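Local coordinates for universal stress protein MJ0577 (Methanocaldococcus jannaschii, PDB 1MJH) that binds ATP together with a manganese ion as a homodimeric member of the universal stress protein A family, at residues I8-D13 / E19-H24. Numbering follows the deposited sequence.
Sequences ILYPTD and EIALKH. With ATP (adenosine-5'-triphosphate), chain F.
Tyr10 carries nearly all of the strand side of the packing between residues 8-13 and 19-24, lying against Ala21 and Leu22 on the helix surface. Its ring meets them obliquely: CE1 lies 4.0 Å from Ala21 CB, while CE2, across the ring from CE1, is 3.9 Å from Leu22 CD1. The phenol oxygen packs against the first side-chain carbon of Leu22, with Tyr10 OH 3.5 Å from Leu22 CB. The side chains of Tyr10 and Leu22 cross at about a right angle. The tyrosine's CB bond already points at the helix, and CG anti to the backbone N (chi1 167°) then lays the ring against both residues.

Its hydroxyl is hydrogen-bonded to Ala18 O and accepts a bond from a water 2.9 Å from Tyr10 OH. The same water donates to Glu19 OE2 and sits 2.7 Å from Thr12 OG1, linking the strand's exit to the helix. A phenylalanine here would probably keep the contacts with Ala21 and Leu22 but leave Ala18 O and the water without their phenolic partner.

Further out, Val36 and Leu38 touch Tyr10, and Leu92 of helix 66-95 packs on Leu22. Pro11 O accepts a 2.7 Å hydrogen bond from ATP O2'. Residues 8-11 and 19-24 run nearly antiparallel (165°), and strand 35-43 follows: the first beta-alpha-beta crossover of a nucleotide-binding alpha/beta fold, whose strand end opens into the ATP site.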
ATOM      1  N   ILE B   8      -7.518   9.709  -6.087  1.00 19.44           N
ATOM      2  CA  ILE B   8      -7.465   8.427  -5.372  1.00 20.96           C
ATOM      3  C   ILE B   8      -8.579   7.479  -5.809  1.00 22.70           C
ATOM      4  O   ILE B   8      -9.752   7.906  -5.952  1.00 23.78           O
ATOM      5  CB  ILE B   8      -7.714   8.750  -3.859  1.00 21.31           C
ATOM      6  CG1 ILE B   8      -6.599   9.616  -3.328  1.00 21.64           C
ATOM      7  CG2 ILE B   8      -7.843   7.471  -3.028  1.00 21.96           C
ATOM      8  CD1 ILE B   8      -6.973  10.391  -2.045  1.00 25.01           C
ATOM      9  N   LEU B   9      -8.253   6.195  -5.931  1.00 21.30           N
ATOM     10  CA  LEU B   9      -9.298   5.183  -6.158  1.00 20.76           C
ATOM     11  C   LEU B   9      -9.583   4.548  -4.797  1.00 20.85           C
ATOM     12  O   LEU B   9      -8.626   4.060  -4.176  1.00 22.84           O
ATOM     13  CB  LEU B   9      -8.947   4.054  -7.131  1.00 20.23           C
ATOM     14  CG  LEU B   9      -9.940   2.894  -7.304  1.00 20.22           C
ATOM     15  CD1 LEU B   9     -11.298   3.421  -7.833  1.00 26.15           C
ATOM     16  CD2 LEU B   9      -9.450   1.813  -8.265  1.00 18.78           C
ATOM     17  N   TYR B  10     -10.846   4.536  -4.339  1.00 19.35           N
ATOM     18  CA  TYR B  10     -11.173   3.932  -3.065  1.00 20.66           C
ATOM     19  C   TYR B  10     -12.275   2.916  -3.333  1.00 19.37           C
ATOM     20  O   TYR B  10     -13.457   3.275  -3.525  1.00 20.56           O
ATOM     21  CB  TYR B  10     -11.678   4.985  -2.039  1.00 19.84           C
ATOM     22  CG  TYR B  10     -12.326   4.392  -0.819  1.00 20.34           C
ATOM     23  CD1 TYR B  10     -11.672   3.383  -0.097  1.00 18.64           C
ATOM     24  CD2 TYR B  10     -13.572   4.815  -0.371  1.00 21.53           C
ATOM     25  CE1 TYR B  10     -12.250   2.834   1.033  1.00 20.39           C
ATOM     26  CE2 TYR B  10     -14.153   4.261   0.761  1.00 22.79           C
ATOM     27  CZ  TYR B  10     -13.494   3.280   1.443  1.00 21.65           C
ATOM     28  OH  TYR B  10     -14.053   2.691   2.576  1.00 22.85           O
ATOM     29  N   PRO B  11     -11.900   1.671  -3.529  1.00 17.80           N
ATOM     30  CA  PRO B  11     -12.855   0.600  -3.779  1.00 18.57           C
ATOM     31  C   PRO B  11     -13.335   0.061  -2.426  1.00 18.93           C
ATOM     32  O   PRO B  11     -12.519  -0.264  -1.570  1.00 20.28           O
ATOM     33  CB  PRO B  11     -12.019  -0.457  -4.492  1.00 24.03           C
ATOM     34  CG  PRO B  11     -10.595  -0.262  -4.035  1.00 19.94           C
ATOM     35  CD  PRO B  11     -10.503   1.151  -3.520  1.00 20.14           C
ATOM     36  N   THR B  12     -14.655   0.033  -2.253  1.00 20.05           N
ATOM     37  CA  THR B  12     -15.177  -0.446  -0.972  1.00 20.07           C
ATOM     38  C   THR B  12     -16.190  -1.555  -1.150  1.00 21.78           C
ATOM     39  O   THR B  12     -16.979  -1.523  -2.107  1.00 21.90           O
ATOM     40  CB  THR B  12     -15.843   0.738  -0.199  1.00 21.03           C
ATOM     41  OG1 THR B  12     -16.385   0.157   0.993  1.00 22.37           O
ATOM     42  CG2 THR B  12     -16.993   1.366  -0.967  1.00 19.65           C
ATOM     43  N   ASP B  13     -16.159  -2.552  -0.273  1.00 17.46           N
ATOM     44  CA  ASP B  13     -17.144  -3.611  -0.212  1.00 22.09           C
ATOM     45  C   ASP B  13     -18.017  -3.428   1.027  1.00 21.58           C
ATOM     46  O   ASP B  13     -18.764  -4.334   1.400  1.00 21.40           O
ATOM     47  CB  ASP B  13     -16.417  -4.989  -0.140  1.00 18.89           C
ATOM     48  CG  ASP B  13     -15.450  -5.046   1.032  1.00 21.00           C
ATOM     49  OD1 ASP B  13     -15.332  -4.029   1.766  1.00 21.50           O
ATOM     50  OD2 ASP B  13     -14.744  -6.073   1.216  1.00 21.48           O
ATOM     51  N   GLU B  19     -13.956   0.254   5.928  1.00 19.08           N
ATOM     52  CA  GLU B  19     -14.223   1.497   6.686  1.00 19.82           C
ATOM     53  C   GLU B  19     -12.997   2.035   7.376  1.00 18.88           C
ATOM     54  O   GLU B  19     -12.841   3.252   7.457  1.00 21.01           O
ATOM     55  CB  GLU B  19     -15.347   1.228   7.712  1.00 22.52           C
ATOM     56  CG  GLU B  19     -16.691   1.276   6.966  1.00 25.55           C
ATOM     57  CD  GLU B  19     -17.134   2.737   6.795  1.00 31.04           C
ATOM     58  OE1 GLU B  19     -17.105   3.585   7.732  1.00 34.52           O
ATOM     59  OE2 GLU B  19     -17.543   3.023   5.637  1.00 39.76           O
ATOM     60  N   ILE B  20     -12.035   1.172   7.814  1.00 18.56           N
ATOM     61  CA  ILE B  20     -10.779   1.677   8.305  1.00 18.19           C
ATOM     62  C   ILE B  20     -10.047   2.410   7.179  1.00 20.34           C
ATOM     63  O   ILE B  20      -9.447   3.464   7.399  1.00 18.82           O
ATOM     64  CB  ILE B  20      -9.838   0.591   8.880  1.00 19.68           C
ATOM     65  CG1 ILE B  20     -10.643  -0.229   9.910  1.00 21.95           C
ATOM     66  CG2 ILE B  20      -8.640   1.241   9.573  1.00 19.96           C
ATOM     67  CD1 ILE B  20      -9.834  -1.395  10.483  1.00 23.87           C
ATOM     68  N   ALA B  21     -10.019   1.795   6.020  1.00 19.49           N
ATOM     69  CA  ALA B  21      -9.346   2.427   4.854  1.00 20.28           C
ATOM     70  C   ALA B  21      -9.947   3.765   4.531  1.00 20.14           C
ATOM     71  O   ALA B  21      -9.238   4.630   4.002  1.00 19.18           O
ATOM     72  CB  ALA B  21      -9.470   1.482   3.642  1.00 20.41           C
ATOM     73  N   LEU B  22     -11.259   4.020   4.731  1.00 18.31           N
ATOM     74  CA  LEU B  22     -11.817   5.351   4.519  1.00 18.38           C
ATOM     75  C   LEU B  22     -11.116   6.390   5.348  1.00 17.72           C
ATOM     76  O   LEU B  22     -10.955   7.565   4.931  1.00 20.25           O
ATOM     77  CB  LEU B  22     -13.337   5.292   4.803  1.00 21.19           C
ATOM     78  CG  LEU B  22     -14.076   6.616   4.654  1.00 22.76           C
ATOM     79  CD1 LEU B  22     -13.944   7.193   3.272  1.00 23.39           C
ATOM     80  CD2 LEU B  22     -15.571   6.284   4.937  1.00 21.84           C
ATOM     81  N   LYS B  23     -10.721   6.068   6.605  1.00 20.35           N
ATOM     82  CA  LYS B  23      -9.998   6.996   7.434  1.00 19.88           C
ATOM     83  C   LYS B  23      -8.716   7.497   6.737  1.00 19.32           C
ATOM     84  O   LYS B  23      -8.361   8.665   6.902  1.00 20.16           O
ATOM     85  CB  LYS B  23      -9.606   6.403   8.790  1.00 21.68           C
ATOM     86  CG  LYS B  23     -10.831   5.836   9.545  1.00 28.05           C
ATOM     87  CD  LYS B  23     -10.348   5.243  10.876  1.00 34.19           C
ATOM     88  CE  LYS B  23     -11.437   5.079  11.902  1.00 53.21           C
ATOM     89  NZ  LYS B  23     -12.236   6.284  12.270  1.00 53.35           N
ATOM     90  N   HIS B  24      -8.049   6.569   6.052  1.00 17.27           N
ATOM     91  CA  HIS B  24      -6.798   6.915   5.349  1.00 20.79           C
ATOM     92  C   HIS B  24      -7.100   7.728   4.112  1.00 22.26           C
ATOM     93  O   HIS B  24      -6.372   8.699   3.852  1.00 20.94           O
ATOM     94  CB  HIS B  24      -6.007   5.635   4.970  1.00 19.13           C
ATOM     95  CG  HIS B  24      -5.528   4.970   6.237  1.00 19.83           C
ATOM     96  ND1 HIS B  24      -4.198   5.095   6.619  1.00 20.99           N
ATOM     97  CD2 HIS B  24      -6.170   4.190   7.141  1.00 19.69           C
ATOM     98  CE1 HIS B  24      -4.064   4.430   7.767  1.00 17.08           C
ATOM     99  NE2 HIS B  24      -5.241   3.869   8.147  1.00 19.15           N
TER
HETATM  100  PG  ATP F3001     -11.999 -12.882   0.020  1.00 20.85           P
HETATM  101  O1G ATP F3001     -10.769 -13.281  -0.718  1.00 21.13           O
HETATM  102  O2G ATP F3001     -12.829 -12.117  -0.851  1.00 22.89           O
HETATM  103  O3G ATP F3001     -12.722 -14.026   0.594  1.00 24.04           O
HETATM  104  PB  ATP F3001     -11.874 -10.734   2.041  1.00 19.91           P
HETATM  105  O1B ATP F3001     -11.567 -10.877   3.470  1.00 20.64           O
HETATM  106  O2B ATP F3001     -13.301 -10.460   1.843  1.00 18.32           O
HETATM  107  O3B ATP F3001     -11.396 -12.016   1.262  1.00 23.09           O
HETATM  108  PA  ATP F3001     -10.991  -8.689   0.059  1.00 20.61           P
HETATM  109  O1A ATP F3001      -9.771  -9.005  -0.641  1.00 19.12           O
HETATM  110  O2A ATP F3001     -12.222  -8.872  -0.630  1.00 20.22           O
HETATM  111  O3A ATP F3001     -10.982  -9.547   1.460  1.00 20.12           O
HETATM  112  O5' ATP F3001     -11.117  -7.240   0.670  1.00 18.70           O
HETATM  113  C5' ATP F3001      -9.959  -6.374   0.550  1.00 20.72           C
HETATM  114  C4' ATP F3001     -10.412  -4.995   0.106  1.00 17.11           C
HETATM  115  O4' ATP F3001     -10.826  -5.107  -1.314  1.00 18.95           O
HETATM  116  C3' ATP F3001     -11.639  -4.408   0.785  1.00 21.39           C
HETATM  117  O3' ATP F3001     -11.344  -3.810   2.056  1.00 17.06           O
HETATM  118  C2' ATP F3001     -12.091  -3.388  -0.290  1.00 20.81           C
HETATM  119  O2' ATP F3001     -11.256  -2.216  -0.203  1.00 18.17           O
HETATM  120  C1' ATP F3001     -11.824  -4.191  -1.589  1.00 18.06           C
HETATM  121  N9  ATP F3001     -13.003  -4.872  -2.108  1.00 18.40           N
HETATM  122  C8  ATP F3001     -13.395  -6.154  -1.942  1.00 17.84           C
HETATM  123  N7  ATP F3001     -14.479  -6.476  -2.621  1.00 22.13           N
HETATM  124  C5  ATP F3001     -14.838  -5.357  -3.209  1.00 17.05           C
HETATM  125  C6  ATP F3001     -15.908  -5.089  -4.047  1.00 19.88           C
HETATM  126  N6  ATP F3001     -16.795  -6.037  -4.352  1.00 22.55           N
HETATM  127  N1  ATP F3001     -16.013  -3.847  -4.509  1.00 22.65           N
HETATM  128  C2  ATP F3001     -15.083  -2.883  -4.205  1.00 18.94           C
HETATM  129  N3  ATP F3001     -14.011  -3.050  -3.410  1.00 19.61           N
HETATM  130  C4  ATP F3001     -14.003  -4.319  -2.944  1.00 17.34           C
HETATM  131  O   HOH W   1     -16.694   1.657   3.173  1.00 26.41           O